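Local coordinates for regulatory protein of LacI family (Chloroflexus aggregans, PDB 3BBL), which probably regulates transcription as a dimeric member of the LacI family, whose periplasmic-binding-protein-like core would sense a small effector, at residues G168-D182 with N196-R210. Numbering follows the deposited sequence.
Sequences GTFEVGRAMTLHLLD and NDTMAIGAMAAARER
Asp-182 OD1 takes both terminal nitrogens of Arg-210, NH1 and NH2 each 3.2 Å away, in an end-on grip. Both donors come from above one face of the carboxylate, and N-H...O angles of 136° mark bent bonds. A water bound to Arg-210 NH1 and Leu-181 O adds a second bridge at this C-terminal end, while Leu-178 CD2 lies over one face of the guanidinium. The second salt bridge is side-on: Arg-174 NE meets Glu-209 OE2 at 2.8 Å (N-H...O angle 157°), and Arg-174 NH2 gives a more bent bond to Glu-209 OE1. With CG anti to the backbone N and the chain extended to NE, Arg-174 slants toward the C-terminal end of helix 197-209, where Glu-209 crosses it at about a right angle; Leu-178 CD1 covers the guanidinium 3.6 Å above its centre. A leucine in place of Arg-174 would probably leave the Glu-209 carboxylate without its mate and free to turn.

Between these charges and the N-terminal ends the helices pack backbone against backbone, their axes 6.6 Å apart at closest approach, at a crossing angle of -45°. Gly-173 and Gly-202 permit this: a CB on Gly-202 would clash with Phe-170 O and Arg-174 N, one on Gly-173 with Met-199 O. Phe-170 enters as a knob among Thr-198, Ile-201, Gly-202 and Ala-205, with CE1 3.4 Å from Gly-202 CA; its ring also stacks on Tyr-231 of the second subunit. In return Ala-206 fits among Arg-174, Thr-177, Leu-178 and Leu-181, its CB 3.6 Å from Thr-177 CG2. Met-176, Thr-177 and Met-199 reach Leu-131 beneath. Successive beta-alpha-beta crossovers (163-165 to 191-194, then to 219-223) lay both helices on the parallel part of the sheet, as in Rossmann-like subdomains of the periplasmic-binding-protein fold of LacI-family regulators.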
ATOM      1  N   GLY A 168      -6.942  12.110 -10.088  1.00 26.86           N
ATOM      2  CA  GLY A 168      -5.577  11.702  -9.831  1.00 24.58           C
ATOM      3  C   GLY A 168      -5.255  10.289 -10.258  1.00 22.83           C
ATOM      4  O   GLY A 168      -4.850   9.484  -9.441  1.00 23.42           O
ATOM      5  N   THR A 169      -5.422   9.980 -11.539  1.00 22.61           N
ATOM      6  CA  THR A 169      -5.126   8.637 -12.032  1.00 22.44           C
ATOM      7  C   THR A 169      -3.959   8.638 -13.013  1.00 23.10           C
ATOM      8  O   THR A 169      -3.510   9.689 -13.491  1.00 22.51           O
ATOM      9  CB  THR A 169      -6.335   8.001 -12.765  1.00 23.52           C
ATOM     10  OG1 THR A 169      -6.639   8.758 -13.947  1.00 21.02           O
ATOM     11  CG2 THR A 169      -7.552   7.944 -11.848  1.00 21.13           C
ATOM     12  N   PHE A 170      -3.467   7.441 -13.305  1.00 21.62           N
ATOM     13  CA  PHE A 170      -2.379   7.260 -14.254  1.00 22.11           C
ATOM     14  C   PHE A 170      -2.848   7.726 -15.633  1.00 22.64           C
ATOM     15  O   PHE A 170      -2.166   8.490 -16.310  1.00 22.10           O
ATOM     16  CB  PHE A 170      -2.008   5.785 -14.329  1.00 21.01           C
ATOM     17  CG  PHE A 170      -1.099   5.451 -15.465  1.00 19.78           C
ATOM     18  CD1 PHE A 170       0.283   5.609 -15.342  1.00 18.56           C
ATOM     19  CD2 PHE A 170      -1.621   4.997 -16.676  1.00 18.64           C
ATOM     20  CE1 PHE A 170       1.127   5.314 -16.405  1.00 16.82           C
ATOM     21  CE2 PHE A 170      -0.781   4.702 -17.745  1.00 17.37           C
ATOM     22  CZ  PHE A 170       0.594   4.863 -17.608  1.00 16.93           C
ATOM     23  N   GLU A 171      -4.028   7.256 -16.024  1.00 23.22           N
ATOM     24  CA  GLU A 171      -4.632   7.585 -17.309  1.00 23.85           C
ATOM     25  C   GLU A 171      -4.782   9.095 -17.498  1.00 22.30           C
ATOM     26  O   GLU A 171      -4.475   9.634 -18.567  1.00 20.60           O
ATOM     27  CB  GLU A 171      -6.014   6.925 -17.440  1.00 27.60           C
ATOM     28  CG  GLU A 171      -6.056   5.390 -17.360  1.00 35.36           C
ATOM     29  CD  GLU A 171      -5.592   4.800 -16.009  1.00 38.70           C
ATOM     30  OE1 GLU A 171      -5.803   5.423 -14.937  1.00 37.76           O
ATOM     31  OE2 GLU A 171      -5.031   3.680 -16.031  1.00 41.62           O
ATOM     32  N   VAL A 172      -5.263   9.784 -16.471  1.00 20.45           N
ATOM     33  CA  VAL A 172      -5.424  11.227 -16.591  1.00 19.89           C
ATOM     34  C   VAL A 172      -4.061  11.915 -16.637  1.00 19.67           C
ATOM     35  O   VAL A 172      -3.844  12.821 -17.443  1.00 18.49           O
ATOM     36  CB  VAL A 172      -6.284  11.801 -15.435  1.00 19.00           C
ATOM     37  CG1 VAL A 172      -6.232  13.320 -15.433  1.00 17.23           C
ATOM     38  CG2 VAL A 172      -7.720  11.338 -15.597  1.00 18.60           C
ATOM     39  N   GLY A 173      -3.141  11.476 -15.783  1.00 19.26           N
ATOM     40  CA  GLY A 173      -1.813  12.068 -15.770  1.00 20.26           C
ATOM     41  C   GLY A 173      -1.134  11.944 -17.122  1.00 19.89           C
ATOM     42  O   GLY A 173      -0.508  12.882 -17.604  1.00 17.57           O
ATOM     43  N   ARG A 174      -1.281  10.781 -17.743  1.00 18.88           N
ATOM     44  CA  ARG A 174      -0.690  10.529 -19.045  1.00 19.44           C
ATOM     45  C   ARG A 174      -1.347  11.387 -20.127  1.00 19.88           C
ATOM     46  O   ARG A 174      -0.664  12.062 -20.902  1.00 21.24           O
ATOM     47  CB  ARG A 174      -0.830   9.046 -19.392  1.00 20.72           C
ATOM     48  CG  ARG A 174      -0.346   8.653 -20.770  1.00 21.20           C
ATOM     49  CD  ARG A 174      -0.536   7.153 -20.967  1.00 24.01           C
ATOM     50  NE  ARG A 174      -0.302   6.740 -22.347  1.00 26.81           N
ATOM     51  CZ  ARG A 174      -1.166   6.915 -23.345  1.00 29.43           C
ATOM     52  NH1 ARG A 174      -2.340   7.493 -23.121  1.00 30.95           N
ATOM     53  NH2 ARG A 174      -0.849   6.531 -24.577  1.00 30.47           N
ATOM     54  N   ALA A 175      -2.673  11.361 -20.173  1.00 19.12           N
ATOM     55  CA  ALA A 175      -3.428  12.131 -21.159  1.00 18.68           C
ATOM     56  C   ALA A 175      -3.098  13.623 -21.090  1.00 18.29           C
ATOM     57  O   ALA A 175      -2.807  14.246 -22.110  1.00 18.13           O
ATOM     58  CB  ALA A 175      -4.928  11.918 -20.952  1.00 15.66           C
HETATM   59  N   MSE A 176      -3.144  14.194 -19.891  1.00 19.61           N
HETATM   60  CA  MSE A 176      -2.846  15.614 -19.723  1.00 20.82           C
HETATM   61  C   MSE A 176      -1.406  15.925 -20.134  1.00 21.42           C
HETATM   62  O   MSE A 176      -1.136  16.971 -20.715  1.00 21.04           O
HETATM   63  CB  MSE A 176      -3.082  16.046 -18.272  1.00 22.58           C
HETATM   64  CG  MSE A 176      -4.491  15.791 -17.830  1.00 26.98           C
HETATM   65 SE   MSE A 176      -4.978  16.678 -16.097  1.00 38.53          SE
HETATM   66  CE  MSE A 176      -3.444  16.038 -15.138  1.00 17.09           C
ATOM     67  N   THR A 177      -0.480  15.014 -19.853  1.00 20.05           N
ATOM     68  CA  THR A 177       0.908  15.266 -20.217  1.00 18.89           C
ATOM     69  C   THR A 177       1.116  15.176 -21.729  1.00 19.35           C
ATOM     70  O   THR A 177       1.882  15.965 -22.308  1.00 17.76           O
ATOM     71  CB  THR A 177       1.880  14.297 -19.495  1.00 18.21           C
ATOM     72  OG1 THR A 177       1.762  14.483 -18.079  1.00 15.28           O
ATOM     73  CG2 THR A 177       3.331  14.573 -19.909  1.00 13.97           C
ATOM     74  N   LEU A 178       0.441  14.225 -22.367  1.00 18.52           N
ATOM     75  CA  LEU A 178       0.565  14.087 -23.809  1.00 19.52           C
ATOM     76  C   LEU A 178       0.025  15.369 -24.454  1.00 19.43           C
ATOM     77  O   LEU A 178       0.551  15.846 -25.455  1.00 19.33           O
ATOM     78  CB  LEU A 178      -0.197  12.848 -24.299  1.00 16.54           C
ATOM     79  CG  LEU A 178       0.485  11.502 -24.014  1.00 19.80           C
ATOM     80  CD1 LEU A 178      -0.431  10.357 -24.410  1.00 16.57           C
ATOM     81  CD2 LEU A 178       1.807  11.419 -24.763  1.00 14.14           C
ATOM     82  N   HIS A 179      -1.018  15.936 -23.862  1.00 19.68           N
ATOM     83  CA  HIS A 179      -1.590  17.175 -24.373  1.00 19.60           C
ATOM     84  C   HIS A 179      -0.515  18.267 -24.310  1.00 18.82           C
ATOM     85  O   HIS A 179      -0.353  19.043 -25.238  1.00 19.23           O
ATOM     86  CB  HIS A 179      -2.801  17.582 -23.526  1.00 19.65           C
ATOM     87  CG  HIS A 179      -3.344  18.935 -23.863  1.00 23.36           C
ATOM     88  ND1 HIS A 179      -4.051  19.187 -25.019  1.00 23.90           N
ATOM     89  CD2 HIS A 179      -3.287  20.113 -23.192  1.00 21.81           C
ATOM     90  CE1 HIS A 179      -4.411  20.458 -25.045  1.00 21.96           C
ATOM     91  NE2 HIS A 179      -3.960  21.041 -23.949  1.00 22.44           N
ATOM     92  N   LEU A 180       0.223  18.313 -23.208  1.00 17.77           N
ATOM     93  CA  LEU A 180       1.281  19.304 -23.027  1.00 18.36           C
ATOM     94  C   LEU A 180       2.473  19.039 -23.935  1.00 18.31           C
ATOM     95  O   LEU A 180       3.095  19.968 -24.430  1.00 18.08           O
ATOM     96  CB  LEU A 180       1.742  19.336 -21.563  1.00 17.24           C
ATOM     97  CG  LEU A 180       0.767  19.963 -20.562  1.00 17.41           C
ATOM     98  CD1 LEU A 180       1.269  19.756 -19.155  1.00 14.60           C
ATOM     99  CD2 LEU A 180       0.607  21.441 -20.856  1.00 16.34           C
ATOM    100  N   LEU A 181       2.794  17.768 -24.149  1.00 18.39           N
ATOM    101  CA  LEU A 181       3.911  17.418 -25.013  1.00 19.08           C
ATOM    102  C   LEU A 181       3.564  17.647 -26.488  1.00 20.60           C
ATOM    103  O   LEU A 181       4.445  17.618 -27.350  1.00 21.15           O
ATOM    104  CB  LEU A 181       4.337  15.965 -24.773  1.00 17.85           C
ATOM    105  CG  LEU A 181       4.851  15.691 -23.348  1.00 19.27           C
ATOM    106  CD1 LEU A 181       5.385  14.275 -23.235  1.00 17.82           C
ATOM    107  CD2 LEU A 181       5.944  16.682 -22.996  1.00 19.63           C
ATOM    108  N   ASP A 182       2.282  17.865 -26.777  1.00 21.56           N
ATOM    109  CA  ASP A 182       1.846  18.144 -28.146  1.00 23.56           C
ATOM    110  C   ASP A 182       2.308  19.552 -28.519  1.00 23.50           C
ATOM    111  O   ASP A 182       2.292  19.927 -29.699  1.00 24.96           O
ATOM    112  CB  ASP A 182       0.316  18.088 -28.294  1.00 26.54           C
ATOM    113  CG  ASP A 182      -0.220  16.668 -28.428  1.00 31.33           C
ATOM    114  OD1 ASP A 182       0.490  15.798 -28.969  1.00 34.24           O
ATOM    115  OD2 ASP A 182      -1.372  16.423 -28.010  1.00 34.22           O
ATOM    116  N   ASN A 196      -0.211  13.817  -7.155  1.00 23.05           N
ATOM    117  CA  ASN A 196       0.007  12.505  -6.549  1.00 25.64           C
ATOM    118  C   ASN A 196       0.958  11.738  -7.456  1.00 25.36           C
ATOM    119  O   ASN A 196       1.140  12.112  -8.610  1.00 27.00           O
ATOM    120  CB  ASN A 196      -1.309  11.749  -6.256  1.00 24.26           C
ATOM    121  CG  ASN A 196      -1.941  11.113  -7.472  1.00 27.11           C
ATOM    122  OD1 ASN A 196      -3.033  10.555  -7.372  1.00 28.58           O
ATOM    123  ND2 ASN A 196      -1.281  11.181  -8.609  1.00 27.22           N
ATOM    124  N   ASP A 197       1.601  10.701  -6.932  1.00 24.51           N
ATOM    125  CA  ASP A 197       2.560   9.948  -7.722  1.00 23.22           C
ATOM    126  C   ASP A 197       1.943   9.162  -8.861  1.00 23.51           C
ATOM    127  O   ASP A 197       2.589   8.939  -9.890  1.00 23.87           O
ATOM    128  CB  ASP A 197       3.376   9.016  -6.831  1.00 24.76           C
ATOM    129  CG  ASP A 197       4.253   9.766  -5.851  1.00 23.83           C
ATOM    130  OD1 ASP A 197       4.548  10.953  -6.080  1.00 24.70           O
ATOM    131  OD2 ASP A 197       4.669   9.160  -4.856  1.00 24.39           O
ATOM    132  N   THR A 198       0.697   8.741  -8.698  1.00 23.94           N
ATOM    133  CA  THR A 198       0.039   7.999  -9.770  1.00 25.22           C
ATOM    134  C   THR A 198       0.020   8.857 -11.036  1.00 23.32           C
ATOM    135  O   THR A 198       0.299   8.366 -12.129  1.00 22.48           O
ATOM    136  CB  THR A 198      -1.399   7.633  -9.394  1.00 26.91           C
ATOM    137  OG1 THR A 198      -1.404   7.050  -8.089  1.00 31.21           O
ATOM    138  CG2 THR A 198      -1.964   6.633 -10.378  1.00 27.55           C
HETATM  139  N   MSE A 199      -0.312  10.138 -10.875  1.00 20.93           N
HETATM  140  CA  MSE A 199      -0.345  11.072 -11.990  1.00 20.66           C
HETATM  141  C   MSE A 199       1.052  11.224 -12.579  1.00 20.80           C
HETATM  142  O   MSE A 199       1.229  11.191 -13.796  1.00 22.17           O
HETATM  143  CB  MSE A 199      -0.869  12.436 -11.538  1.00 17.67           C
HETATM  144  CG  MSE A 199      -2.309  12.400 -11.112  1.00 12.86           C
HETATM  145 SE   MSE A 199      -2.784  14.221 -10.604  1.00 22.64          SE
HETATM  146  CE  MSE A 199      -3.932  14.669 -12.094  1.00  9.56           C
ATOM    147  N   ALA A 200       2.047  11.378 -11.710  1.00 19.90           N
ATOM    148  CA  ALA A 200       3.431  11.529 -12.157  1.00 18.20           C
ATOM    149  C   ALA A 200       3.894  10.336 -13.004  1.00 18.87           C
ATOM    150  O   ALA A 200       4.652  10.495 -13.972  1.00 16.57           O
ATOM    151  CB  ALA A 200       4.339  11.701 -10.964  1.00 14.61           C
ATOM    152  N   ILE A 201       3.428   9.143 -12.648  1.00 17.06           N
ATOM    153  CA  ILE A 201       3.814   7.956 -13.395  1.00 18.76           C
ATOM    154  C   ILE A 201       3.244   8.030 -14.811  1.00 18.41           C
ATOM    155  O   ILE A 201       3.919   7.671 -15.787  1.00 17.09           O
ATOM    156  CB  ILE A 201       3.371   6.670 -12.650  1.00 20.24           C
ATOM    157  CG1 ILE A 201       4.196   6.538 -11.362  1.00 19.81           C
ATOM    158  CG2 ILE A 201       3.592   5.440 -13.518  1.00 18.84           C
ATOM    159  CD1 ILE A 201       3.857   5.338 -10.501  1.00 20.68           C
ATOM    160  N   GLY A 202       2.014   8.523 -14.923  1.00 16.79           N
ATOM    161  CA  GLY A 202       1.399   8.670 -16.229  1.00 15.43           C
ATOM    162  C   GLY A 202       2.196   9.672 -17.051  1.00 15.39           C
ATOM    163  O   GLY A 202       2.410   9.487 -18.250  1.00 14.26           O
ATOM    164  N   ALA A 203       2.650  10.733 -16.395  1.00 13.79           N
ATOM    165  CA  ALA A 203       3.450  11.756 -17.057  1.00 16.80           C
ATOM    166  C   ALA A 203       4.761  11.142 -17.535  1.00 17.10           C
ATOM    167  O   ALA A 203       5.233  11.438 -18.630  1.00 17.52           O
ATOM    168  CB  ALA A 203       3.737  12.918 -16.102  1.00 14.12           C
HETATM  169  N   MSE A 204       5.351  10.290 -16.699  1.00 17.82           N
HETATM  170  CA  MSE A 204       6.590   9.614 -17.064  1.00 16.62           C
HETATM  171  C   MSE A 204       6.336   8.722 -18.293  1.00 17.56           C
HETATM  172  O   MSE A 204       7.167   8.636 -19.204  1.00 17.15           O
HETATM  173  CB  MSE A 204       7.106   8.776 -15.888  1.00 16.32           C
HETATM  174  CG  MSE A 204       7.668   9.616 -14.779  1.00 16.43           C
HETATM  175 SE   MSE A 204       8.217   8.475 -13.241  1.00 24.17          SE
HETATM  176  CE  MSE A 204       9.727   7.640 -14.151  1.00 15.56           C
ATOM    177  N   ALA A 205       5.175   8.072 -18.324  1.00 18.46           N
ATOM    178  CA  ALA A 205       4.828   7.201 -19.440  1.00 18.47           C
ATOM    179  C   ALA A 205       4.663   8.023 -20.719  1.00 20.29           C
ATOM    180  O   ALA A 205       5.064   7.595 -21.803  1.00 20.39           O
ATOM    181  CB  ALA A 205       3.545   6.451 -19.131  1.00 16.43           C
ATOM    182  N   ALA A 206       4.062   9.203 -20.585  1.00 19.63           N
ATOM    183  CA  ALA A 206       3.846  10.080 -21.721  1.00 19.32           C
ATOM    184  C   ALA A 206       5.196  10.557 -22.264  1.00 19.64           C
ATOM    185  O   ALA A 206       5.428  10.546 -23.476  1.00 18.78           O
ATOM    186  CB  ALA A 206       2.987  11.276 -21.304  1.00 18.50           C
ATOM    187  N   ALA A 207       6.075  10.983 -21.359  1.00 18.98           N
ATOM    188  CA  ALA A 207       7.398  11.462 -21.739  1.00 19.95           C
ATOM    189  C   ALA A 207       8.142  10.376 -22.512  1.00 22.47           C
ATOM    190  O   ALA A 207       8.743  10.639 -23.558  1.00 20.13           O
ATOM    191  CB  ALA A 207       8.181  11.841 -20.509  1.00 18.31           C
ATOM    192  N   ARG A 208       8.101   9.160 -21.978  1.00 23.52           N
ATOM    193  CA  ARG A 208       8.749   8.012 -22.600  1.00 25.69           C
ATOM    194  C   ARG A 208       8.173   7.785 -24.000  1.00 24.44           C
ATOM    195  O   ARG A 208       8.906   7.582 -24.957  1.00 23.50           O
ATOM    196  CB  ARG A 208       8.540   6.771 -21.729  1.00 26.99           C
ATOM    197  CG  ARG A 208       9.027   5.472 -22.352  1.00 33.70           C
ATOM    198  CD  ARG A 208       8.779   4.289 -21.422  1.00 37.09           C
ATOM    199  NE  ARG A 208       7.382   4.189 -20.983  1.00 42.04           N
ATOM    200  CZ  ARG A 208       6.354   3.919 -21.788  1.00 43.43           C
ATOM    201  NH1 ARG A 208       6.554   3.718 -23.091  1.00 45.75           N
ATOM    202  NH2 ARG A 208       5.121   3.844 -21.290  1.00 42.70           N
ATOM    203  N   GLU A 209       6.854   7.830 -24.112  1.00 24.90           N
ATOM    204  CA  GLU A 209       6.201   7.650 -25.394  1.00 26.31           C
ATOM    205  C   GLU A 209       6.627   8.707 -26.417  1.00 26.39           C
ATOM    206  O   GLU A 209       6.708   8.413 -27.613  1.00 25.56           O
ATOM    207  CB  GLU A 209       4.677   7.681 -25.223  1.00 28.81           C
ATOM    208  CG  GLU A 209       4.097   6.380 -24.698  1.00 35.40           C
ATOM    209  CD  GLU A 209       2.587   6.410 -24.553  1.00 40.07           C
ATOM    210  OE1 GLU A 209       1.904   6.934 -25.465  1.00 41.84           O
ATOM    211  OE2 GLU A 209       2.088   5.896 -23.528  1.00 42.76           O
ATOM    212  N   ARG A 210       6.903   9.924 -25.957  1.00 23.37           N
ATOM    213  CA  ARG A 210       7.301  10.990 -26.867  1.00 22.58           C
ATOM    214  C   ARG A 210       8.813  11.165 -27.023  1.00 21.34           C
ATOM    215  O   ARG A 210       9.280  12.152 -27.583  1.00 20.79           O
ATOM    216  CB  ARG A 210       6.658  12.308 -26.441  1.00 21.11           C
ATOM    217  CG  ARG A 210       5.151  12.312 -26.541  1.00 21.32           C
ATOM    218  CD  ARG A 210       4.685  11.963 -27.948  1.00 21.79           C
ATOM    219  NE  ARG A 210       3.227  11.922 -28.033  1.00 23.00           N
ATOM    220  CZ  ARG A 210       2.442  12.992 -27.973  1.00 24.05           C
ATOM    221  NH1 ARG A 210       2.970  14.199 -27.838  1.00 22.76           N
ATOM    222  NH2 ARG A 210       1.125  12.852 -28.021  1.00 23.10           N
TER
HETATM  223  O   HOH W   1       5.401  15.054 -28.598  1.00 42.40           O